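Local coordinates for protein L-amino acid deaminase (Proteus vulgaris, PDB 5I39) that probably catalyses the oxidative deamination of L-amino acids, as a membrane-bound flavoenzyme that carries FAD, at residues L98-W103 / G176-S181; G81-Y86 / G376-P381; G291-S296 / P333-S338; T170-A175 / V277-G282; S359-K362 / G366-I369. All blocks are in the same frame, centred on the assembly; numbering follows the deposited sequence. Where two conformers were deposited one is given.

Contact 1 of 5, residues L98-W103 / G176-S181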
# COMPACT_ATOMS: atom_id res chain seq x y z
N LEU A 98 -4.09 11.79 -5.35
CA LEU A 98 -5.10 11.95 -4.30
C LEU A 98 -4.81 11.06 -3.09
O LEU A 98 -5.09 11.46 -1.96
CB LEU A 98 -6.50 11.68 -4.84
CG LEU A 98 -7.21 12.80 -5.60
CD1 LEU A 98 -6.44 13.26 -6.82
CD2 LEU A 98 -8.60 12.34 -6.00
N GLY A 99 -4.27 9.87 -3.31
CA GLY A 99 -3.88 8.99 -2.21
C GLY A 99 -2.90 9.67 -1.27
O GLY A 99 -3.10 9.67 -0.05
N LYS A 100 -1.85 10.26 -1.83
CA LYS A 100 -0.89 11.02 -1.03
C LYS A 100 -1.55 12.17 -0.28
O LYS A 100 -1.27 12.40 0.89
CB LYS A 100 0.21 11.60 -1.92
CG LYS A 100 1.19 10.58 -2.47
CD LYS A 100 1.92 11.11 -3.70
CE LYS A 100 2.61 12.44 -3.45
NZ LYS A 100 3.21 12.94 -4.70
N HIS A 101 -2.43 12.90 -0.98
CA HIS A 101 -3.13 14.03 -0.38
C HIS A 101 -3.94 13.60 0.84
O HIS A 101 -3.96 14.29 1.87
CB HIS A 101 -4.05 14.66 -1.44
CG HIS A 101 -4.78 15.87 -0.98
ND1 HIS A 101 -6.13 15.88 -0.75
CD2 HIS A 101 -4.34 17.12 -0.71
CE1 HIS A 101 -6.50 17.09 -0.36
NE2 HIS A 101 -5.43 17.86 -0.33
N ARG A 102 -4.59 12.45 0.75
CA ARG A 102 -5.34 11.89 1.86
C ARG A 102 -4.44 11.35 2.96
O ARG A 102 -4.75 11.50 4.14
CB ARG A 102 -6.31 10.84 1.35
CG ARG A 102 -7.36 11.52 0.50
CD ARG A 102 -8.31 10.55 -0.13
NE ARG A 102 -9.26 11.26 -0.97
CZ ARG A 102 -10.40 10.74 -1.41
NH1 ARG A 102 -10.74 9.49 -1.08
NH2 ARG A 102 -11.20 11.47 -2.18
N TRP A 103 -3.31 10.76 2.59
CA TRP A 103 -2.33 10.39 3.61
C TRP A 103 -1.81 11.61 4.37
O TRP A 103 -1.59 11.53 5.58
CB TRP A 103 -1.17 9.58 3.03
CG TRP A 103 -1.50 8.12 2.96
CD1 TRP A 103 -1.81 7.39 1.85
CD2 TRP A 103 -1.59 7.21 4.07
NE1 TRP A 103 -2.08 6.09 2.19
CE2 TRP A 103 -1.94 5.95 3.55
CE3 TRP A 103 -1.38 7.35 5.45
CZ2 TRP A 103 -2.11 4.82 4.37
CZ3 TRP A 103 -1.53 6.23 6.26
CH2 TRP A 103 -1.90 4.98 5.71
N GLY A 176 15.11 13.31 -10.66
CA GLY A 176 13.70 13.65 -10.50
C GLY A 176 13.36 13.69 -9.03
O GLY A 176 13.61 12.73 -8.30
N PHE A 177 12.80 14.81 -8.59
CA PHE A 177 12.49 15.07 -7.18
C PHE A 177 10.98 15.15 -7.00
O PHE A 177 10.36 16.12 -7.43
CB PHE A 177 13.15 16.38 -6.75
CG PHE A 177 12.99 16.73 -5.28
CD1 PHE A 177 13.00 15.77 -4.27
CD2 PHE A 177 12.90 18.07 -4.91
CE1 PHE A 177 12.89 16.14 -2.93
CE2 PHE A 177 12.79 18.44 -3.58
CZ PHE A 177 12.79 17.48 -2.59
N GLU A 178 10.40 14.12 -6.39
CA GLU A 178 9.00 14.17 -6.00
C GLU A 178 9.01 14.75 -4.60
O GLU A 178 9.17 14.02 -3.61
CB GLU A 178 8.37 12.78 -6.05
CG GLU A 178 6.90 12.75 -5.66
CD GLU A 178 6.19 11.45 -5.98
OE1 GLU A 178 6.63 10.71 -6.88
OE2 GLU A 178 5.15 11.19 -5.33
N GLU A 179 8.90 16.07 -4.53
CA GLU A 179 9.15 16.78 -3.27
C GLU A 179 8.20 16.37 -2.16
O GLU A 179 8.57 16.36 -0.99
CB GLU A 179 9.12 18.30 -3.47
CG GLU A 179 9.46 19.06 -2.19
CD GLU A 179 9.90 20.50 -2.39
OE1 GLU A 179 9.58 21.10 -3.43
OE2 GLU A 179 10.55 21.06 -1.48
N ASP A 180 6.97 16.04 -2.53
CA ASP A 180 5.94 15.66 -1.56
C ASP A 180 5.72 14.15 -1.47
O ASP A 180 4.66 13.71 -1.03
CB ASP A 180 4.63 16.38 -1.88
CG ASP A 180 3.98 15.88 -3.14
OD1 ASP A 180 4.69 15.35 -4.04
OD2 ASP A 180 2.75 16.01 -3.23
N SER A 181 6.70 13.34 -1.86
CA SER A 181 6.55 11.89 -1.70
C SER A 181 6.30 11.57 -0.23
O SER A 181 6.83 12.24 0.66
CB SER A 181 7.80 11.14 -2.16
OG SER A 181 8.88 11.37 -1.28
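K100 leaves helix 90-103 and ends between two acids, E178 and D180. Its CB points toward segment 176-181. The first torsion (chi1 -71°) swings CG away from the carbonyl carbon and starts the chain toward the two acids. CB and CG form the stem of the side chain and meet nothing close in the other segment. The chain first comes near its partners at CD, which lies 3.6 Å from E178 OE2. At chi3 it bends, and CE slips between the two partners. K100 CE is 3.4 Å from E178 OE2 and also lies close to the backbone oxygen of D180. At the tip, K100 NZ makes a salt bridge of 2.7 Å to E178 OE2. A second salt bridge, 2.9 Å long, runs from K100 NZ to D180 OD1.

E178 and D180 are held at this spacing by a type I beta turn from E178 to S181, closed by S181 N to E178 O at 3.1 Å. The turn joins strand 175-178 to strand 182-183, and both pair with strand 117-123 in the large mixed sheet. The contact thus ties a helix to a turn of that sheet.

The two carboxylates meet the ammonium differently. E178 reaches out with an extended chain from the direction opposite to K100, and its OE2 is met on the anti side, 34° out of plane. D180 comes in at about a right angle to the lysine, and its OD1 is approached from above the carboxylate plane. Both acids have a second partner: S85 N bonds to E178 OE2, and R104 makes a salt bridge to D180 OD2.

Contact 2 of 5, residues G81-Y86 / G376-P381; sequences GQAISY and GMTESP. With FAD (flavin-adenine dinucleotide), chain B.
T378 packs against the backbone at A83, at the flavin site of this FAD-dependent oxidoreductase (DAO) family fold. The strand segment, through G81 and Q82, and the start of helix 376-392, through T378, hold the pyrimidine end of the isoalloxazine ring. T378 is the residue most buried by the contact. With OG1 beside the backbone N (chi1 -60°), its hydroxyl is turned to both the flavin and A83. T378 OG1 donates to FAD O2 at 2.7 Å and rests 3.1 Å from A83 CA. T378 N gives FAD O2 a second bond of 2.9 Å. Two donors at the helix start would probably polarise this carbonyl and ease negative charge on the reduced flavin, as in many flavoenzymes. G376 N, also at the helix start, holds the ribityl O3'.

A83 meets T378 mainly with its CA, while its CB sits 3.6 Å from T378 OG1. I84 adds its backbone N, which is buried without a polar partner in the model. The methyl T378 CG2 lies over this part of the chain.

The strand side takes N3 and O4, farther along the same pyrimidine edge. Q82 N and G81 N both bond to FAD O4. FAD N3 donates to Q82 O at 2.8 Å, with a nearly straight angle of 169°.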
# COMPACT_ATOMS: atom_id res chain seq x y z
N GLY A 81 7.56 1.16 1.85
CA GLY A 81 7.03 2.31 2.58
C GLY A 81 7.03 3.66 1.92
O GLY A 81 7.04 4.67 2.61
N GLN A 82 6.99 3.69 0.59
CA GLN A 82 6.92 4.97 -0.13
C GLN A 82 5.55 5.17 -0.77
O GLN A 82 4.95 4.23 -1.31
CB GLN A 82 8.05 5.09 -1.16
CG GLN A 82 8.00 4.11 -2.32
CD GLN A 82 9.24 4.21 -3.20
OE1 GLN A 82 9.94 5.23 -3.20
NE2 GLN A 82 9.51 3.15 -3.96
N ALA A 83 5.08 6.41 -0.70
CA ALA A 83 3.82 6.82 -1.33
C ALA A 83 4.18 7.80 -2.43
O ALA A 83 4.52 8.96 -2.17
CB ALA A 83 2.88 7.45 -0.31
N ILE A 84 4.15 7.31 -3.67
CA ILE A 84 4.67 8.06 -4.81
C ILE A 84 3.70 8.05 -5.98
O ILE A 84 2.95 7.09 -6.16
CB ILE A 84 6.07 7.56 -5.26
CG1 ILE A 84 6.01 6.19 -5.96
CG2 ILE A 84 7.02 7.54 -4.07
CD1 ILE A 84 7.34 5.74 -6.55
N SER A 85 3.73 9.12 -6.76
CA SER A 85 3.09 9.16 -8.07
C SER A 85 4.08 9.07 -9.23
O SER A 85 3.66 9.02 -10.38
CB SER A 85 2.26 10.43 -8.22
OG SER A 85 3.09 11.58 -8.20
N TYR A 86 5.38 9.02 -8.93
CA TYR A 86 6.44 9.09 -9.95
C TYR A 86 6.27 8.01 -11.02
O TYR A 86 6.15 6.83 -10.69
CB TYR A 86 7.82 8.94 -9.30
CG TYR A 86 8.97 9.53 -10.08
CD1 TYR A 86 9.01 10.89 -10.36
CD2 TYR A 86 10.06 8.75 -10.49
CE1 TYR A 86 10.07 11.46 -11.05
CE2 TYR A 86 11.13 9.31 -11.18
CZ TYR A 86 11.12 10.66 -11.45
OH TYR A 86 12.17 11.22 -12.12
N GLY A 376 -0.93 -0.60 -2.92
CA GLY A 376 -2.14 -0.50 -2.12
C GLY A 376 -2.04 0.41 -0.92
O GLY A 376 -3.03 1.02 -0.53
N MSE A 377 -0.86 0.52 -0.31
CA MSE A 377 -0.73 1.44 0.82
C MSE A 377 -1.02 2.85 0.36
O MSE A 377 -1.86 3.55 0.94
CB MSE A 377 0.64 1.37 1.49
CG MSE A 377 0.94 0.04 2.18
SE MSE A 377 -0.30 -0.37 3.65
CE MSE A 377 -0.00 1.23 4.75
N THR A 378 -0.34 3.26 -0.71
CA THR A 378 -0.50 4.59 -1.30
C THR A 378 -1.93 4.87 -1.76
O THR A 378 -2.48 5.94 -1.50
CB THR A 378 0.43 4.73 -2.53
OG1 THR A 378 1.79 4.56 -2.12
CG2 THR A 378 0.30 6.10 -3.19
N GLU A 379 -2.51 3.89 -2.46
CA GLU A 379 -3.80 4.06 -3.11
C GLU A 379 -4.98 3.96 -2.15
O GLU A 379 -6.05 4.49 -2.45
CB GLU A 379 -3.96 2.98 -4.18
CG GLU A 379 -2.96 3.10 -5.31
CD GLU A 379 -2.84 1.86 -6.17
OE1 GLU A 379 -3.42 0.81 -5.81
OE2 GLU A 379 -2.15 1.93 -7.20
N SER A 380 -4.79 3.27 -1.03
CA SER A 380 -5.90 2.83 -0.17
C SER A 380 -6.95 3.89 0.20
O SER A 380 -8.12 3.57 0.18
CB SER A 380 -5.38 2.13 1.10
OG SER A 380 -4.54 2.96 1.87
N PRO A 381 -6.55 5.13 0.54
CA PRO A 381 -7.62 6.08 0.90
C PRO A 381 -8.60 6.35 -0.24
O PRO A 381 -9.78 6.59 0.00
CB PRO A 381 -6.84 7.37 1.24
CG PRO A 381 -5.47 6.90 1.58
CD PRO A 381 -5.23 5.77 0.63
PA FAD B . -3.06 -7.77 2.51
O1A FAD B . -2.20 -8.98 2.13
O2A FAD B . -2.37 -6.78 3.43
O5B FAD B . -4.39 -8.20 3.25
C5B FAD B . -5.29 -9.16 2.73
C4B FAD B . -5.82 -9.92 3.93
O4B FAD B . -6.87 -10.81 3.49
C3B FAD B . -4.75 -10.80 4.57
O3B FAD B . -4.53 -10.38 5.92
C2B FAD B . -5.33 -12.21 4.43
O2B FAD B . -4.98 -13.08 5.53
C1B FAD B . -6.82 -11.95 4.32
N9A FAD B . -7.60 -12.99 3.64
C8A FAD B . -7.34 -13.54 2.47
N7A FAD B . -8.29 -14.43 2.11
C5A FAD B . -9.15 -14.43 3.12
C6A FAD B . -10.40 -15.13 3.42
N6A FAD B . -10.90 -16.04 2.55
N1A FAD B . -11.03 -14.86 4.58
C2A FAD B . -10.56 -13.95 5.44
N3A FAD B . -9.42 -13.28 5.25
C4A FAD B . -8.72 -13.48 4.12
N1 FAD B . 2.69 -0.24 -1.58
C2 FAD B . 2.98 1.06 -1.50
O2 FAD B . 2.06 1.87 -1.66
N3 FAD B . 4.25 1.48 -1.27
C4 FAD B . 5.30 0.66 -1.12
O4 FAD B . 6.42 1.10 -0.89
C4X FAD B . 5.07 -0.79 -1.21
N5 FAD B . 6.06 -1.71 -1.14
C5X FAD B . 5.76 -3.01 -1.05
C6 FAD B . 6.74 -3.96 -0.75
C7 FAD B . 6.44 -5.31 -0.60
C7M FAD B . 7.51 -6.31 -0.22
C8 FAD B . 5.05 -5.77 -0.77
C8M FAD B . 4.66 -7.21 -0.58
C9 FAD B . 4.07 -4.82 -1.09
C9A FAD B . 4.38 -3.47 -1.24
N10 FAD B . 3.40 -2.52 -1.56
C10 FAD B . 3.66 -1.16 -1.45
C1' FAD B . 2.03 -2.92 -1.85
C2' FAD B . 1.13 -2.92 -0.66
O2' FAD B . 1.84 -3.45 0.46
C3' FAD B . -0.08 -3.76 -1.01
O3' FAD B . -0.66 -3.36 -2.28
C4' FAD B . -1.18 -3.68 0.02
O4' FAD B . -0.65 -3.93 1.33
C5' FAD B . -2.26 -4.71 -0.30
O5' FAD B . -3.23 -4.61 0.75
P FAD B . -4.39 -5.74 0.83
O1P FAD B . -5.28 -5.35 1.97
O2P FAD B . -4.97 -5.97 -0.55
O3P FAD B . -3.55 -7.10 1.13

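Contact 3 of 5, residues G291-S296 / P333-S338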
# COMPACT_ATOMS: atom_id res chain seq x y z
N GLY A 291 14.05 7.18 12.47
CA GLY A 291 15.45 7.33 12.04
C GLY A 291 16.14 6.06 11.59
O GLY A 291 17.30 6.11 11.18
N THR A 292 15.46 4.91 11.65
CA THR A 292 15.95 3.70 10.99
C THR A 292 15.75 3.89 9.48
O THR A 292 15.07 4.82 9.04
CB THR A 292 15.23 2.43 11.49
OG1 THR A 292 13.82 2.54 11.25
CG2 THR A 292 15.48 2.22 12.98
N TYR A 293 16.35 3.00 8.69
CA TYR A 293 16.27 3.08 7.23
C TYR A 293 15.82 1.78 6.60
O TYR A 293 16.44 0.72 6.81
CB TYR A 293 17.62 3.48 6.63
CG TYR A 293 17.90 4.96 6.71
CD1 TYR A 293 18.32 5.54 7.91
CD2 TYR A 293 17.74 5.78 5.60
CE1 TYR A 293 18.57 6.90 8.00
CE2 TYR A 293 17.99 7.14 5.68
CZ TYR A 293 18.40 7.70 6.88
OH TYR A 293 18.65 9.05 6.95
N ALA A 294 14.75 1.87 5.83
CA ALA A 294 14.32 0.79 4.95
C ALA A 294 15.21 0.79 3.71
O ALA A 294 15.57 1.85 3.20
CB ALA A 294 12.87 0.99 4.56
N THR A 295 15.58 -0.40 3.25
CA THR A 295 16.37 -0.55 2.03
C THR A 295 16.13 -1.93 1.43
O THR A 295 15.60 -2.81 2.10
CB THR A 295 17.88 -0.34 2.31
OG1 THR A 295 18.64 -0.47 1.09
CG2 THR A 295 18.42 -1.33 3.34
N SER A 296 16.54 -2.12 0.19
CA SER A 296 16.42 -3.41 -0.50
C SER A 296 17.16 -3.35 -1.83
O SER A 296 17.28 -2.27 -2.39
CB SER A 296 14.94 -3.72 -0.76
OG SER A 296 14.76 -4.75 -1.71
N PRO A 333 28.80 6.11 3.03
CA PRO A 333 29.56 5.65 4.20
C PRO A 333 28.94 6.00 5.56
O PRO A 333 29.30 5.39 6.56
CB PRO A 333 30.93 6.31 4.02
CG PRO A 333 31.06 6.51 2.55
CD PRO A 333 29.67 6.85 2.09
N ALA A 334 28.01 6.95 5.58
CA ALA A 334 27.17 7.19 6.76
C ALA A 334 26.51 5.93 7.33
O ALA A 334 26.24 5.86 8.52
CB ALA A 334 26.11 8.23 6.45
N PHE A 335 26.24 4.94 6.47
CA PHE A 335 25.64 3.67 6.90
C PHE A 335 26.64 2.57 7.28
O PHE A 335 26.23 1.47 7.63
CB PHE A 335 24.72 3.11 5.79
CG PHE A 335 23.57 4.02 5.45
CD1 PHE A 335 22.58 4.30 6.38
CD2 PHE A 335 23.46 4.57 4.17
CE1 PHE A 335 21.51 5.13 6.06
CE2 PHE A 335 22.39 5.39 3.84
CZ PHE A 335 21.42 5.67 4.79
N LYS A 336 27.95 2.87 7.24
CA LYS A 336 28.99 1.85 7.47
C LYS A 336 28.81 1.06 8.78
O LYS A 336 29.02 -0.15 8.79
CB LYS A 336 30.38 2.49 7.43
CG LYS A 336 31.56 1.53 7.60
CD LYS A 336 31.59 0.46 6.52
CE LYS A 336 32.83 -0.40 6.64
NZ LYS A 336 32.98 -1.29 5.47
N GLU A 337 28.43 1.75 9.85
CA GLU A 337 28.25 1.12 11.17
C GLU A 337 26.79 0.73 11.48
O GLU A 337 26.50 0.30 12.60
CB GLU A 337 28.77 2.05 12.28
CG GLU A 337 30.19 2.58 12.07
CD GLU A 337 31.23 1.48 11.90
OE1 GLU A 337 31.08 0.40 12.51
OE2 GLU A 337 32.21 1.70 11.15
N SER A 338 25.89 0.87 10.51
CA SER A 338 24.48 0.52 10.71
C SER A 338 24.31 -0.98 10.86
O SER A 338 24.94 -1.77 10.16
CB SER A 338 23.62 1.02 9.55
OG SER A 338 23.57 2.43 9.53
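An edge-to-face aromatic pair, F335 on Y293, joins strand 293-295 of the large mixed sheet to the loop between helix 318-331 and strand 340-350. F335 lies in a short 3-10 segment and opens a type I beta turn that runs to S338. The turn is closed by S338 N to F335 O at 3.0 Å.

The two side chains cross at about a right angle. The planes of the Y293 ring and the F335 ring stand at 73°, and the Y293 and F335 ring centroids are 4.9 Å apart. F335 presents the edge formed by CE1 and CZ. F335 CE1 stands over the centre of the Y293 ring, 3.7 Å from Y293 CG. F335 CZ reaches the neighbouring part of the same face, 3.8 Å from Y293 CD2. This geometry would set the slightly positive edge hydrogens of F335 against the pi cloud of Y293.

In both residues the bond to CB is directed toward the other segment. The phenol oxygen of Y293 takes no part in the stack and is bonded to G274 N.

The cluster continues beyond the pair. F335 also meets F285 edge to face, and it touches L328 of helix 318-331 and I266 of strand 257-266. S338 OG, which is bonded to S267 O, lies at the edge of the F335 ring and in its plane.

Contact 4 of 5, residues T170-A175 / V277-G282; sequences TDWKIA and VALPGG
W172, in the loop before strand 175-178, packs on L279 and P280 at the end of the beta hairpin formed by strands 276-279 and 283-287. L279 comes over one face of the indole. Its methyl CD2 sits 4.0 Å from the centroid of the W172 five-membered ring, only 10° off the ring normal, and makes a CH-pi contact. The other methyl, L279 CD1, lies 3.7 Å from W172 NE1. At chi1 -54° the leucine's CG stands next to its own backbone N. From there the fork sets CD2 over the five-membered ring, while CD1 lies beside the NE1–CE2 bond.

P280 meets the benzene side. P280 CD is 3.8 Å from W172 CZ3, and the approach is oblique to the ring. The proline comes from the direction opposite to the tryptophan. L279 thus takes the five-membered ring, and P280 takes the far end of the six-membered ring, at CZ3 and CH2.

In the fold, strand 276-279 runs parallel to strand 117-123 in the large mixed sheet, and V124, just past that strand, touches W172, L279 and P280. The loop thus lies against the sheet at the place where one strand ends and the next hairpin turn begins.

The opposite face of the indole is covered from its own loop: T170 CG2 lies 3.6 Å above the W172 ring plane. The polar edge is fixed by E331, whose OE1 bonds to T170 OG1 while its OE2 bonds to W172 NE1.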
# COMPACT_ATOMS: atom_id res chain seq x y z
N THR A 170 29.44 9.08 -5.07
CA THR A 170 29.33 9.38 -6.50
C THR A 170 28.81 10.81 -6.68
O THR A 170 27.90 11.25 -5.97
CB THR A 170 28.40 8.37 -7.20
OG1 THR A 170 28.90 7.05 -6.99
CG2 THR A 170 28.30 8.64 -8.71
N ASP A 171 29.38 11.51 -7.66
CA ASP A 171 28.98 12.88 -7.98
C ASP A 171 27.75 12.86 -8.88
O ASP A 171 27.83 13.06 -10.10
CB ASP A 171 30.16 13.62 -8.63
CG ASP A 171 29.97 15.13 -8.67
OD1 ASP A 171 29.15 15.68 -7.90
OD2 ASP A 171 30.67 15.78 -9.48
N TRP A 172 26.59 12.60 -8.27
CA TRP A 172 25.32 12.55 -8.99
C TRP A 172 24.97 13.97 -9.44
O TRP A 172 25.12 14.92 -8.68
CB TRP A 172 24.20 11.99 -8.11
CG TRP A 172 24.51 10.64 -7.52
CD1 TRP A 172 24.79 10.37 -6.22
CD2 TRP A 172 24.58 9.40 -8.22
NE1 TRP A 172 25.04 9.03 -6.05
CE2 TRP A 172 24.91 8.40 -7.27
CE3 TRP A 172 24.40 9.02 -9.55
CZ2 TRP A 172 25.06 7.06 -7.61
CZ3 TRP A 172 24.55 7.68 -9.89
CH2 TRP A 172 24.88 6.71 -8.93
N LYS A 173 24.54 14.10 -10.69
CA LYS A 173 24.36 15.40 -11.35
C LYS A 173 22.92 15.86 -11.54
O LYS A 173 22.67 17.05 -11.64
CB LYS A 173 25.06 15.39 -12.72
CG LYS A 173 26.57 15.22 -12.65
CD LYS A 173 27.25 16.45 -12.07
CE LYS A 173 28.76 16.37 -12.20
NZ LYS A 173 29.45 17.60 -11.72
N ILE A 174 21.98 14.92 -11.62
CA ILE A 174 20.60 15.26 -11.96
C ILE A 174 19.66 14.21 -11.41
O ILE A 174 20.02 13.04 -11.32
CB ILE A 174 20.46 15.43 -13.50
CG1 ILE A 174 19.13 16.10 -13.86
CG2 ILE A 174 20.62 14.09 -14.23
CD1 ILE A 174 19.13 16.71 -15.25
N ALA A 175 18.46 14.63 -11.03
CA ALA A 175 17.47 13.69 -10.50
C ALA A 175 16.06 14.23 -10.64
O ALA A 175 15.85 15.44 -10.70
CB ALA A 175 17.75 13.39 -9.04
N VAL A 277 15.70 7.86 -1.43
CA VAL A 277 16.71 7.95 -2.48
C VAL A 277 16.64 6.70 -3.35
O VAL A 277 16.49 5.59 -2.84
CB VAL A 277 18.11 8.10 -1.85
CG1 VAL A 277 19.22 7.95 -2.89
CG2 VAL A 277 18.22 9.46 -1.16
N ALA A 278 16.76 6.90 -4.66
CA ALA A 278 16.79 5.83 -5.65
C ALA A 278 17.86 6.15 -6.68
O ALA A 278 17.77 7.18 -7.36
CB ALA A 278 15.43 5.69 -6.32
N LEU A 279 18.87 5.29 -6.78
CA LEU A 279 20.03 5.56 -7.63
C LEU A 279 20.33 4.39 -8.55
O LEU A 279 20.02 3.24 -8.22
CB LEU A 279 21.28 5.82 -6.79
CG LEU A 279 21.17 6.92 -5.74
CD1 LEU A 279 22.35 6.88 -4.78
CD2 LEU A 279 21.07 8.28 -6.41
N PRO A 280 20.98 4.66 -9.71
CA PRO A 280 21.57 3.60 -10.52
C PRO A 280 22.46 2.67 -9.69
O PRO A 280 23.03 3.10 -8.69
CB PRO A 280 22.41 4.37 -11.54
CG PRO A 280 21.71 5.67 -11.68
CD PRO A 280 21.18 5.99 -10.32
N GLY A 281 22.56 1.42 -10.12
CA GLY A 281 23.24 0.38 -9.35
C GLY A 281 22.36 -0.25 -8.28
O GLY A 281 22.86 -0.95 -7.40
N GLY A 282 21.05 0.00 -8.35
CA GLY A 282 20.08 -0.59 -7.44
C GLY A 282 20.19 -0.15 -6.00
O GLY A 282 20.04 -0.97 -5.10

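Contact 5 of 5, residues S359-K362 / G366-I369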
# COMPACT_ATOMS: atom_id res chain seq x y z
N SER A 359 -13.55 -3.15 -8.57
CA SER A 359 -14.57 -3.50 -9.55
C SER A 359 -15.81 -4.14 -8.96
O SER A 359 -15.75 -4.86 -7.97
CB SER A 359 -13.96 -4.48 -10.56
OG SER A 359 -14.82 -4.71 -11.67
N GLU A 360 -16.94 -3.90 -9.63
CA GLU A 360 -18.12 -4.73 -9.47
C GLU A 360 -17.86 -6.10 -10.09
O GLU A 360 -16.95 -6.28 -10.90
CB GLU A 360 -19.33 -4.10 -10.15
CG GLU A 360 -19.74 -2.76 -9.58
CD GLU A 360 -21.01 -2.22 -10.22
OE1 GLU A 360 -22.07 -2.87 -10.08
OE2 GLU A 360 -20.95 -1.15 -10.86
N VAL A 361 -18.70 -7.05 -9.69
CA VAL A 361 -18.65 -8.41 -10.20
C VAL A 361 -20.06 -8.70 -10.71
O VAL A 361 -20.99 -8.87 -9.91
CB VAL A 361 -18.22 -9.41 -9.11
CG1 VAL A 361 -18.21 -10.84 -9.63
CG2 VAL A 361 -16.83 -9.04 -8.58
N LYS A 362 -20.22 -8.75 -12.02
CA LYS A 362 -21.55 -8.92 -12.64
C LYS A 362 -22.25 -10.22 -12.21
O LYS A 362 -23.48 -10.26 -12.10
CB LYS A 362 -21.49 -8.80 -14.17
CG LYS A 362 -20.71 -9.90 -14.90
CD LYS A 362 -20.69 -9.68 -16.41
CE LYS A 362 -19.91 -8.44 -16.82
NZ LYS A 362 -19.65 -8.37 -18.29
N GLY A 366 -24.03 -6.84 -5.52
CA GLY A 366 -23.74 -6.61 -4.10
C GLY A 366 -22.34 -7.00 -3.66
O GLY A 366 -22.00 -6.82 -2.49
N LEU A 367 -21.53 -7.52 -4.58
CA LEU A 367 -20.14 -7.89 -4.28
C LEU A 367 -19.19 -7.01 -5.09
O LEU A 367 -19.37 -6.84 -6.30
CB LEU A 367 -19.88 -9.36 -4.58
CG LEU A 367 -18.50 -9.89 -4.14
CD1 LEU A 367 -18.60 -11.32 -3.63
CD2 LEU A 367 -17.46 -9.79 -5.25
N VAL A 368 -18.18 -6.48 -4.43
CA VAL A 368 -17.12 -5.73 -5.09
C VAL A 368 -15.77 -6.28 -4.67
O VAL A 368 -15.65 -6.93 -3.62
CB VAL A 368 -17.21 -4.21 -4.83
CG1 VAL A 368 -18.49 -3.65 -5.42
CG2 VAL A 368 -17.13 -3.90 -3.35
N ILE A 369 -14.78 -6.02 -5.51
CA ILE A 369 -13.39 -6.46 -5.31
C ILE A 369 -12.50 -5.23 -5.22
O ILE A 369 -12.65 -4.31 -6.01
CB ILE A 369 -12.89 -7.32 -6.51
CG1 ILE A 369 -13.65 -8.66 -6.58
CG2 ILE A 369 -11.39 -7.58 -6.42
CD1 ILE A 369 -13.47 -9.40 -7.89
O HOH W 1 -21.13 -6.63 -8.27
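S359 O is met by two groups of the facing strand. I369 N donates to S359 O at 2.9 Å. V368 CA adds a CA-H...O contact to S359 O at 3.3 Å. In return, S359 N donates to I369 O at 3.0 Å. S359 and I369 are therefore a hydrogen-bonded antiparallel pair, and E360 with V368 is the non-hydrogen-bonded pair that follows.

These strands, 357-360 and 367-371, form a beta hairpin at the margin of the six-stranded sheet of the Rossmann-type FAD fold. Strand 367-371 pairs on its other side with strand 235-237, and 357-360 is the outermost strand. V368 faces helix 376-392 through T387 and L391.

Toward the turn the ladder opens. V361 N is 3.5 Å from L367 O, and this bond is weak. Water 1 sits in the same gap. It accepts a bond from V361 N at 2.8 Å. The water also lies 2.7 Å from L367 O, probably donating to it.

Apolar branches of V361, L367 and I369 meet beside this gap. With chi1 at 178°, V361 CG2 is turned away from the carbonyl carbon and is the branch that reaches L367 and I369. V361 CG2 lies 3.5 Å from L367 CD2, which is tight. It also approaches I369 CD1, but I369 has two conformers and that distance is doubtful. M247 touches V361, L367 and I369.

The chemistry implies two kinds of hold: direct backbone bonds at S359 and I369, then a water and a small apolar cluster where the strands part.

In the fold
From the N terminus, segment 81-86 comes first and waits almost 300 residues for its partner. Contact 2 therefore closes the longest loop and encloses the other four. Segment 98-103 opens contact 1. Segment 170-175 then opens contact 4 before 176-181 closes contact 1, so these two loops cross, and the two segments adjoin in the sequence. Contact 4 closes at 277-282. Contacts 3 and 5 follow in series as shorter loops. Contacts 1 to 4 all reach the large mixed sheet. Contact 5 lies in the six-stranded sheet, about 44 Å between centres from contact 3. Helix 376-392 then returns the chain to the flavin.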